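Local coordinates for Alpha/beta hydrolase (Enterobacter asburiae, PDB 6KMO), which probably hydrolyses carboxylic ester bonds as an esterase or lipase of the alpha/beta hydrolase fold, at residues A[30-35]-A[304-309]; A[76-81]-A[154-159]; A[189-194]-A[264-269]. The protein carries 2 engineered substitutions. All blocks are in the same frame, centred on the assembly; numbering follows the deposited sequence.

Contact 1 (A[30-35]-A[304-309]); sequences AGVQAF and GMIHDY
Val-32, in the first turn of helix 30-41, lies beside the short extended run 305-306, its CA 6.7 Å from that of Met-305, just where the chain rounds a corner at Gly-304. The positive phi of Gly-304 (80°) is one that glycine adopts easily. Val-32 works as a two-pronged wedge. Its CG1 stands anti to the backbone N (chi1 170°) and meets Ile-306 CG2 at 3.7 Å, while the other prong, CG2, lies 3.7 Å from Met-305 CE and equally near the carbonyl oxygen of Gly-304. A beta-branched residue suits this place, since it offers two methyls at once. Met-305 sets out from the backbone away from the helix, but bends at chi2 and chi3 bring its terminal methyl back across Val-32 at about a right angle. Its CG meanwhile rests on a face of the Tyr-309 ring, 3.7 Å above the plane and toward the rim. One turn along the helix, Phe-35 CE2 receives Ile-306 CD1 at 3.8 Å, obliquely to the ring.

From Ile-306 to Tyr-309 the chain makes a type II beta turn, closed by a weak bond from Tyr-309 N to Ile-306 O. This turn carries His-307, which is hydrogen-bonded to Asp-277 and touches Ser-180 of a GxSxG sequence, probably the nucleophile elbow; the arrangement is consistent with the catalytic triad of alpha/beta hydrolases. Helix 30-41 packs on 304-306, the lead-in to this histidine-bearing turn. On the far end of the turn, Tyr-309 OH is held by Gln-272 and its ring touches helix 319-335.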
loop_
_atom_site.group_PDB
_atom_site.type_symbol
_atom_site.label_atom_id
_atom_site.label_comp_id
_atom_site.label_asym_id
_atom_site.label_seq_id
_atom_site.Cartn_x
_atom_site.Cartn_y
_atom_site.Cartn_z
ATOM N N ALA A 30 16.943 -6.354 -0.611
ATOM C CA ALA A 30 18.268 -6.639 -0.065
ATOM C C ALA A 30 18.216 -6.845 1.439
ATOM O O ALA A 30 18.872 -7.749 1.967
ATOM C CB ALA A 30 19.226 -5.514 -0.434
ATOM N N GLY A 31 17.447 -6.021 2.153
ATOM C CA GLY A 31 17.350 -6.167 3.590
ATOM C C GLY A 31 16.655 -7.451 3.999
ATOM O O GLY A 31 17.038 -8.091 4.978
ATOM N N VAL A 32 15.608 -7.835 3.274
ATOM C CA VAL A 32 14.936 -9.091 3.589
ATOM C C VAL A 32 15.838 -10.271 3.274
ATOM O O VAL A 32 15.874 -11.253 4.032
ATOM C CB VAL A 32 13.577 -9.154 2.865
ATOM C CG1 VAL A 32 12.964 -10.555 2.976
ATOM C CG2 VAL A 32 12.636 -8.109 3.459
ATOM N N GLN A 33 16.587 -10.192 2.171
ATOM C CA GLN A 33 17.526 -11.255 1.836
ATOM C C GLN A 33 18.598 -11.397 2.907
ATOM O O GLN A 33 18.958 -12.520 3.277
ATOM C CB GLN A 33 18.156 -10.988 0.475
ATOM C CG GLN A 33 19.025 -12.146 0.011
ATOM C CD GLN A 33 18.226 -13.389 -0.276
ATOM O OE1 GLN A 33 17.367 -13.393 -1.152
ATOM N NE2 GLN A 33 18.493 -14.447 0.467
ATOM N N ALA A 34 19.095 -10.283 3.441
ATOM C CA ALA A 34 20.094 -10.354 4.507
ATOM C C ALA A 34 19.531 -11.081 5.717
ATOM O O ALA A 34 20.215 -11.913 6.336
ATOM C CB ALA A 34 20.561 -8.950 4.885
ATOM N N PHE A 35 18.280 -10.792 6.072
ATOM C CA PHE A 35 17.636 -11.474 7.184
ATOM C C PHE A 35 17.489 -12.958 6.895
ATOM O O PHE A 35 17.791 -13.798 7.746
ATOM C CB PHE A 35 16.265 -10.836 7.448
ATOM C CG PHE A 35 15.413 -11.618 8.393
ATOM C CD1 PHE A 35 15.608 -11.528 9.755
ATOM C CD2 PHE A 35 14.427 -12.470 7.925
ATOM C CE1 PHE A 35 14.827 -12.262 10.631
ATOM C CE2 PHE A 35 13.660 -13.205 8.806
ATOM C CZ PHE A 35 13.859 -13.093 10.158
ATOM N N GLY A 304 8.727 -7.625 -2.453
ATOM C CA GLY A 304 10.007 -7.898 -1.861
ATOM C C GLY A 304 9.942 -8.384 -0.434
ATOM O O GLY A 304 10.997 -8.619 0.171
ATOM N N MET A 305 8.743 -8.534 0.121
ATOM C CA MET A 305 8.561 -8.845 1.531
ATOM C C MET A 305 8.256 -10.324 1.737
ATOM O O MET A 305 7.644 -10.990 0.894
ATOM C CB MET A 305 7.405 -8.024 2.134
ATOM C CG MET A 305 7.634 -6.530 2.241
ATOM S SD MET A 305 9.113 -6.035 3.274
ATOM C CE MET A 305 10.338 -5.683 1.925
ATOM N N ILE A 306 8.669 -10.816 2.897
ATOM C CA ILE A 306 8.266 -12.115 3.387
ATOM C C ILE A 306 7.090 -11.982 4.346
ATOM O O ILE A 306 6.764 -10.899 4.830
ATOM C CB ILE A 306 9.437 -12.846 4.098
ATOM C CG1 ILE A 306 10.018 -11.980 5.210
ATOM C CG2 ILE A 306 10.488 -13.272 3.092
ATOM C CD1 ILE A 306 10.956 -12.719 6.122
ATOM N N HIS A 307 6.465 -13.114 4.647
ATOM C CA HIS A 307 5.482 -13.196 5.714
ATOM C C HIS A 307 5.993 -12.511 6.979
ATOM O O HIS A 307 7.152 -12.651 7.363
ATOM C CB HIS A 307 5.191 -14.671 6.011
ATOM C CG HIS A 307 4.101 -14.861 7.006
ATOM N ND1 HIS A 307 2.784 -14.608 6.715
ATOM C CD2 HIS A 307 4.147 -15.201 8.319
ATOM C CE1 HIS A 307 2.054 -14.819 7.806
ATOM N NE2 HIS A 307 2.859 -15.184 8.785
ATOM N N ASP A 308 5.102 -11.785 7.660
ATOM C CA ASP A 308 5.424 -11.161 8.946
ATOM C C ASP A 308 6.489 -10.074 8.810
ATOM O O ASP A 308 7.152 -9.717 9.786
ATOM C CB ASP A 308 5.818 -12.191 10.016
ATOM C CG ASP A 308 4.657 -12.605 10.896
ATOM O OD1 ASP A 308 3.674 -11.839 11.084
ATOM O OD2 ASP A 308 4.763 -13.718 11.469
ATOM N N TYR A 309 6.583 -9.449 7.634
ATOM C CA TYR A 309 7.541 -8.366 7.451
ATOM C C TYR A 309 7.345 -7.287 8.503
ATOM O O TYR A 309 8.318 -6.758 9.050
ATOM C CB TYR A 309 7.477 -7.778 6.034
ATOM C CG TYR A 309 6.134 -7.227 5.570
ATOM C CD1 TYR A 309 5.242 -8.040 4.905
ATOM C CD2 TYR A 309 5.789 -5.902 5.761
ATOM C CE1 TYR A 309 4.016 -7.558 4.462
ATOM C CE2 TYR A 309 4.551 -5.398 5.325
ATOM C CZ TYR A 309 3.678 -6.245 4.665
ATOM O OH TYR A 309 2.432 -5.827 4.231
#

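Contact 2 (A[76-81]-A[154-159])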
loop_
_atom_site.group_PDB
_atom_site.type_symbol
_atom_site.label_atom_id
_atom_site.label_comp_id
_atom_site.label_asym_id
_atom_site.label_seq_id
_atom_site.Cartn_x
_atom_site.Cartn_y
_atom_site.Cartn_z
ATOM N N LYS A 76 -5.452 -4.770 31.784
ATOM C CA LYS A 76 -6.739 -4.956 32.437
ATOM C C LYS A 76 -7.177 -6.385 32.205
ATOM O O LYS A 76 -7.095 -6.881 31.077
ATOM C CB LYS A 76 -7.791 -4.017 31.865
ATOM C CG LYS A 76 -9.164 -4.134 32.549
ATOM C CD LYS A 76 -9.877 -2.785 32.581
ATOM C CE LYS A 76 -11.258 -2.879 33.185
ATOM N NZ LYS A 76 -11.229 -2.686 34.661
ATOM N N THR A 77 -7.646 -7.048 33.248
ATOM C CA THR A 77 -8.262 -8.357 33.134
ATOM C C THR A 77 -9.766 -8.176 33.248
ATOM O O THR A 77 -10.254 -7.583 34.215
ATOM C CB THR A 77 -7.748 -9.308 34.212
ATOM O OG1 THR A 77 -6.352 -9.525 34.018
ATOM C CG2 THR A 77 -8.470 -10.646 34.136
ATOM N N ILE A 78 -10.497 -8.662 32.257
ATOM C CA ILE A 78 -11.947 -8.558 32.235
ATOM C C ILE A 78 -12.536 -9.924 32.549
ATOM O O ILE A 78 -11.902 -10.960 32.360
ATOM C CB ILE A 78 -12.487 -8.000 30.899
ATOM C CG1 ILE A 78 -12.147 -8.927 29.727
ATOM C CG2 ILE A 78 -11.938 -6.608 30.667
ATOM C CD1 ILE A 78 -12.808 -8.517 28.417
ATOM N N GLN A 79 -13.772 -9.913 33.055
ATOM C CA GLN A 79 -14.506 -11.133 33.376
ATOM C C GLN A 79 -15.708 -11.219 32.442
ATOM O O GLN A 79 -16.602 -10.368 32.492
ATOM C CB GLN A 79 -14.943 -11.130 34.839
ATOM C CG GLN A 79 -13.793 -10.970 35.826
ATOM C CD GLN A 79 -12.867 -12.177 35.871
ATOM O OE1 GLN A 79 -13.292 -13.319 35.668
ATOM N NE2 GLN A 79 -11.590 -11.926 36.145
ATOM N N VAL A 80 -15.708 -12.232 31.580
ATOM C CA VAL A 80 -16.781 -12.479 30.621
ATOM C C VAL A 80 -17.247 -13.913 30.817
ATOM O O VAL A 80 -16.439 -14.849 30.742
ATOM C CB VAL A 80 -16.325 -12.255 29.166
ATOM C CG1 VAL A 80 -15.747 -10.860 28.996
ATOM C CG2 VAL A 80 -15.302 -13.312 28.721
ATOM N N ASN A 81 -18.532 -14.099 31.084
ATOM C CA ASN A 81 -19.103 -15.441 31.172
ATOM C C ASN A 81 -18.234 -16.347 32.054
ATOM O O ASN A 81 -17.849 -17.447 31.666
ATOM C CB ASN A 81 -19.271 -16.042 29.769
ATOM C CG ASN A 81 -20.468 -15.478 29.032
ATOM O OD1 ASN A 81 -21.561 -16.039 29.086
ATOM N ND2 ASN A 81 -20.269 -14.360 28.342
ATOM N N TYR A 154 -13.883 -12.479 20.350
ATOM C CA TYR A 154 -15.193 -11.856 20.175
ATOM C C TYR A 154 -15.717 -11.281 21.494
ATOM O O TYR A 154 -16.216 -10.150 21.535
ATOM C CB TYR A 154 -16.213 -12.828 19.554
ATOM C CG TYR A 154 -17.583 -12.205 19.495
ATOM C CD1 TYR A 154 -17.892 -11.261 18.548
ATOM C CD2 TYR A 154 -18.530 -12.495 20.455
ATOM C CE1 TYR A 154 -19.128 -10.641 18.506
ATOM C CE2 TYR A 154 -19.763 -11.879 20.434
ATOM C CZ TYR A 154 -20.054 -10.964 19.457
ATOM O OH TYR A 154 -21.293 -10.368 19.450
ATOM N N GLU A 155 -15.617 -12.052 22.577
ATOM C CA GLU A 155 -16.094 -11.562 23.864
ATOM C C GLU A 155 -15.339 -10.310 24.292
ATOM O O GLU A 155 -15.934 -9.367 24.830
ATOM C CB GLU A 155 -15.984 -12.668 24.914
ATOM C CG GLU A 155 -16.977 -13.820 24.733
ATOM C CD GLU A 155 -18.416 -13.441 25.032
ATOM O OE1 GLU A 155 -18.659 -12.411 25.686
ATOM O OE2 GLU A 155 -19.320 -14.199 24.617
ATOM N N ALA A 156 -14.032 -10.268 24.064
ATOM C CA ALA A 156 -13.262 -9.069 24.415
ATOM C C ALA A 156 -13.666 -7.870 23.556
ATOM O O ALA A 156 -13.716 -6.732 24.041
ATOM C CB ALA A 156 -11.768 -9.351 24.272
ATOM N N THR A 157 -13.963 -8.108 22.273
ATOM C CA THR A 157 -14.423 -7.054 21.378
ATOM C C THR A 157 -15.751 -6.491 21.854
ATOM O O THR A 157 -15.940 -5.262 21.923
ATOM C CB THR A 157 -14.547 -7.631 19.960
ATOM O OG1 THR A 157 -13.253 -8.085 19.497
ATOM C CG2 THR A 157 -15.069 -6.603 18.984
ATOM N N LYS A 158 -16.688 -7.382 22.180
ATOM C CA LYS A 158 -17.971 -6.961 22.733
ATOM C C LYS A 158 -17.776 -6.163 24.015
ATOM O O LYS A 158 -18.454 -5.151 24.233
ATOM C CB LYS A 158 -18.846 -8.189 22.978
ATOM C CG LYS A 158 -20.255 -7.874 23.422
ATOM C CD LYS A 158 -21.120 -9.134 23.405
ATOM C CE LYS A 158 -22.369 -8.961 24.265
ATOM N NZ LYS A 158 -22.046 -8.506 25.649
ATOM N N TRP A 159 -16.846 -6.590 24.866
ATOM C CA TRP A 159 -16.601 -5.884 26.121
ATOM C C TRP A 159 -16.110 -4.463 25.866
ATOM O O TRP A 159 -16.587 -3.498 26.481
ATOM C CB TRP A 159 -15.624 -6.654 27.011
ATOM C CG TRP A 159 -15.437 -5.974 28.342
ATOM C CD1 TRP A 159 -16.160 -6.204 29.480
ATOM C CD2 TRP A 159 -14.498 -4.949 28.657
ATOM N NE1 TRP A 159 -15.714 -5.387 30.489
ATOM C CE2 TRP A 159 -14.701 -4.600 30.014
ATOM C CE3 TRP A 159 -13.501 -4.292 27.932
ATOM C CZ2 TRP A 159 -13.946 -3.619 30.652
ATOM C CZ3 TRP A 159 -12.744 -3.316 28.580
ATOM C CH2 TRP A 159 -12.980 -2.991 29.925
HETATM O O HOH W 1 -21.092 -12.008 26.499
#
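Ile-78, on strand 71-80, reaches down onto the indole of Trp-159 in helix 148-163; the axes of segments 76-80 and 154-159 come within 9.5 Å, with 103° between their directions. Taken from its root, the isoleucine side chain meets something at almost every carbon. CB lies over a face of the indole, above the CE2-NE1 bond. From it the CG2 methyl drops over the middle of the six-membered ring on that same face, 3.5 Å from the centroid and 11° off the normal, a well-centred CH-pi contact. Because chi1 is 63°, CG1 sits between the backbone N and the carbonyl carbon and extends toward the helix, carrying CD1 to 3.7 Å from Trp-159 CG. That same tip comes within 4.1 Å of Ala-156 CA, and the small alanine leaves room for it. One branched side chain therefore covers the indole from its benzene ring to its root.

Lys-76 adds its aliphatic part: its CE approaches Trp-159 CH2 obliquely at 3.7 Å, while the ammonium reaches on toward Glu-166 in a long, weak ion pair. At the other end of the strand Val-80 CG2 packs on Glu-155 CB (3.9 Å), so the glutamate presents its hydrocarbon root to the valine and its carboxylate to the outer end of the contact. There a water donates to Glu-155 OE1 at 2.6 Å and is weakly bonded by Asn-81 ND2 at 3.1 Å. Leu-4 of the second subunit also packs on Glu-155. With Ala-156 and Thr-157 resting on strand 99-105, the helix spans the sheet as far as its outermost hairpin, 71-80 with 83-92: the layered helix-on-sheet packing of the alpha/beta hydrolase fold.

Contact 3 (A[189-194]-A[264-269])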
loop_
_atom_site.group_PDB
_atom_site.type_symbol
_atom_site.label_atom_id
_atom_site.label_comp_id
_atom_site.label_asym_id
_atom_site.label_seq_id
_atom_site.Cartn_x
_atom_site.Cartn_y
_atom_site.Cartn_z
ATOM N N VAL A 189 -13.892 -12.719 14.089
ATOM C CA VAL A 189 -14.644 -11.851 14.993
ATOM C C VAL A 189 -15.676 -11.054 14.217
ATOM O O VAL A 189 -16.816 -10.898 14.661
ATOM C CB VAL A 189 -13.680 -10.953 15.784
ATOM C CG1 VAL A 189 -14.434 -9.837 16.527
ATOM C CG2 VAL A 189 -12.892 -11.787 16.772
ATOM N N ALA A 190 -15.309 -10.549 13.040
ATOM C CA ALA A 190 -16.269 -9.813 12.227
ATOM C C ALA A 190 -17.456 -10.692 11.830
ATOM O O ALA A 190 -18.607 -10.231 11.831
ATOM C CB ALA A 190 -15.588 -9.219 10.994
ATOM N N LEU A 191 -17.208 -11.957 11.495
ATOM C CA LEU A 191 -18.295 -12.851 11.090
ATOM C C LEU A 191 -19.162 -13.241 12.284
ATOM O O LEU A 191 -20.386 -13.367 12.151
ATOM C CB LEU A 191 -17.732 -14.075 10.382
ATOM C CG LEU A 191 -17.148 -13.824 8.986
ATOM C CD1 LEU A 191 -16.292 -14.981 8.528
ATOM C CD2 LEU A 191 -18.248 -13.510 7.981
ATOM N N GLN A 192 -18.569 -13.408 13.466
ATOM C CA GLN A 192 -19.389 -13.607 14.658
ATOM C C GLN A 192 -20.242 -12.372 14.926
ATOM O O GLN A 192 -21.439 -12.485 15.216
ATOM C CB GLN A 192 -18.499 -13.883 15.867
ATOM C CG GLN A 192 -17.874 -15.260 15.894
ATOM C CD GLN A 192 -16.922 -15.401 17.053
ATOM O OE1 GLN A 192 -17.339 -15.614 18.185
ATOM N NE2 GLN A 192 -15.637 -15.242 16.786
ATOM N N ALA A 193 -19.652 -11.185 14.845
ATOM C CA ALA A 193 -20.410 -9.960 15.088
ATOM C C ALA A 193 -21.579 -9.825 14.119
ATOM O O ALA A 193 -22.664 -9.378 14.507
ATOM C CB ALA A 193 -19.487 -8.745 15.032
ATOM N N LYS A 194 -21.395 -10.227 12.865
ATOM C CA LYS A 194 -22.507 -10.183 11.922
ATOM C C LYS A 194 -23.599 -11.158 12.338
ATOM O O LYS A 194 -24.782 -10.806 12.372
ATOM C CB LYS A 194 -22.017 -10.478 10.506
ATOM C CG LYS A 194 -23.137 -10.512 9.470
ATOM C CD LYS A 194 -22.630 -10.165 8.073
ATOM C CE LYS A 194 -21.579 -11.150 7.589
ATOM N NZ LYS A 194 -22.092 -12.547 7.516
ATOM N N LYS A 264 -21.573 -10.753 2.775
ATOM C CA LYS A 264 -22.276 -9.483 2.668
ATOM C C LYS A 264 -22.366 -8.808 4.033
ATOM O O LYS A 264 -22.666 -9.447 5.044
ATOM C CB LYS A 264 -23.680 -9.720 2.110
ATOM C CG LYS A 264 -24.452 -8.441 1.837
ATOM C CD LYS A 264 -25.874 -8.738 1.348
ATOM C CE LYS A 264 -26.660 -7.447 1.120
ATOM N NZ LYS A 264 -27.767 -7.622 0.137
ATOM N N GLY A 265 -22.079 -7.510 4.076
ATOM C CA GLY A 265 -22.124 -6.763 5.310
ATOM C C GLY A 265 -20.861 -6.814 6.155
ATOM O O GLY A 265 -20.822 -6.195 7.220
ATOM N N PHE A 266 -19.832 -7.528 5.709
ATOM C CA PHE A 266 -18.547 -7.525 6.411
ATOM C C PHE A 266 -18.051 -6.082 6.526
ATOM O O PHE A 266 -18.314 -5.257 5.653
ATOM C CB PHE A 266 -17.582 -8.319 5.526
ATOM C CG PHE A 266 -16.327 -8.870 6.188
ATOM C CD1 PHE A 266 -16.344 -10.057 6.909
ATOM C CD2 PHE A 266 -15.102 -8.250 5.980
ATOM C CE1 PHE A 266 -15.180 -10.582 7.435
ATOM C CE2 PHE A 266 -13.924 -8.782 6.506
ATOM C CZ PHE A 266 -13.966 -9.940 7.230
ATOM N N PRO A 267 -17.331 -5.746 7.596
ATOM C CA PRO A 267 -16.848 -4.364 7.734
ATOM C C PRO A 267 -15.886 -3.964 6.619
ATOM O O PRO A 267 -15.227 -4.802 5.998
ATOM C CB PRO A 267 -16.137 -4.356 9.096
ATOM C CG PRO A 267 -16.751 -5.516 9.856
ATOM C CD PRO A 267 -17.064 -6.551 8.801
ATOM N N GLU A 268 -15.783 -2.659 6.399
ATOM C CA GLU A 268 -14.768 -2.132 5.497
ATOM C C GLU A 268 -13.408 -2.660 5.922
ATOM O O GLU A 268 -13.100 -2.728 7.116
ATOM C CB GLU A 268 -14.781 -0.608 5.504
ATOM C CG GLU A 268 -16.125 -0.032 5.066
ATOM C CD GLU A 268 -16.056 1.366 4.488
ATOM O OE1 GLU A 268 -14.993 1.814 4.021
ATOM O OE2 GLU A 268 -17.116 2.036 4.495
ATOM N N THR A 269 -12.573 -3.010 4.939
ATOM C CA THR A 269 -11.385 -3.806 5.201
ATOM C C THR A 269 -10.192 -3.350 4.378
ATOM O O THR A 269 -10.328 -2.978 3.207
ATOM C CB THR A 269 -11.693 -5.283 4.893
ATOM O OG1 THR A 269 -12.666 -5.778 5.817
ATOM C CG2 THR A 269 -10.482 -6.171 5.000
HETATM O O HOH W 2 -23.942 -11.829 5.544
#
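Phe-266, Ala-190 and Lys-194 give up the most surface here, where helix 181-195 meets the loop leading into strand 269-274. Ala-190 lets the loop come close: its CB lies 3.8 Å from Phe-266 CE1 and from Pro-267 CD, filling the angle between the aromatic ring and the proline. Phe-266 has CG roughly anti to its N (chi1 -160°), which swings the ring up beside the helix. Leu-191, one residue along, brings CD2 to the edge of that ring, 4.1 Å from CD1. Leu-290 of helix 280-292 and Val-295 also touch the phenylalanine, as befits a large apolar side chain buried between helices.

The helix is the one that follows the GxSxG pattern, probably the nucleophile elbow of this alpha/beta hydrolase, and the loop leads into strand 269-274, two places across the sheet from strand 174-179, which precedes the helix. At the far end of that helix Lys-194 meets the chain just after helix 260-263. Its side chain, deposited in two conformers, bends in the one described at chi3 and chi4 to curl over the Lys-264 carbonyl. The ammonium binds Gln-262 O directly, and a water 2.8 Å from NZ and 2.7 Å from Lys-264 O links it to that carbonyl, two residues further on. A lysine suits a cluster of carbonyls at a helix end. Gly-265, at phi 85° and close to Lys-194 CD, has no room for a side chain. Beyond Pro-267, Thr-269 OG1 donates to Pro-267 O at 2.7 Å, from 38° above the carbonyl plane, and is bonded to Asn-204 as well.

How the contacts relate
From the N terminus the chain opens contact 1 in helix 30-41 and closes it only at 304-309, just past the sheet's last strand, 297-302, tying that helix to the turn that carries His-307; both other contacts lie within this long loop. Contact 2 opens on the outermost strand 71-80 and closes at helix 148-163. Contact 3 follows in series, from helix 181-195 to the loop before strand 269-274. Contacts 2 and 3 are joined through the packing of helices 148-163 and 181-195 beside the sheet: Tyr-154 lies against Gln-192 and Ala-193, and Thr-157 against Val-189. Contact 1 stands across the chain's centre, about 36 Å from contact 2 and 31 Å from contact 3, between centres.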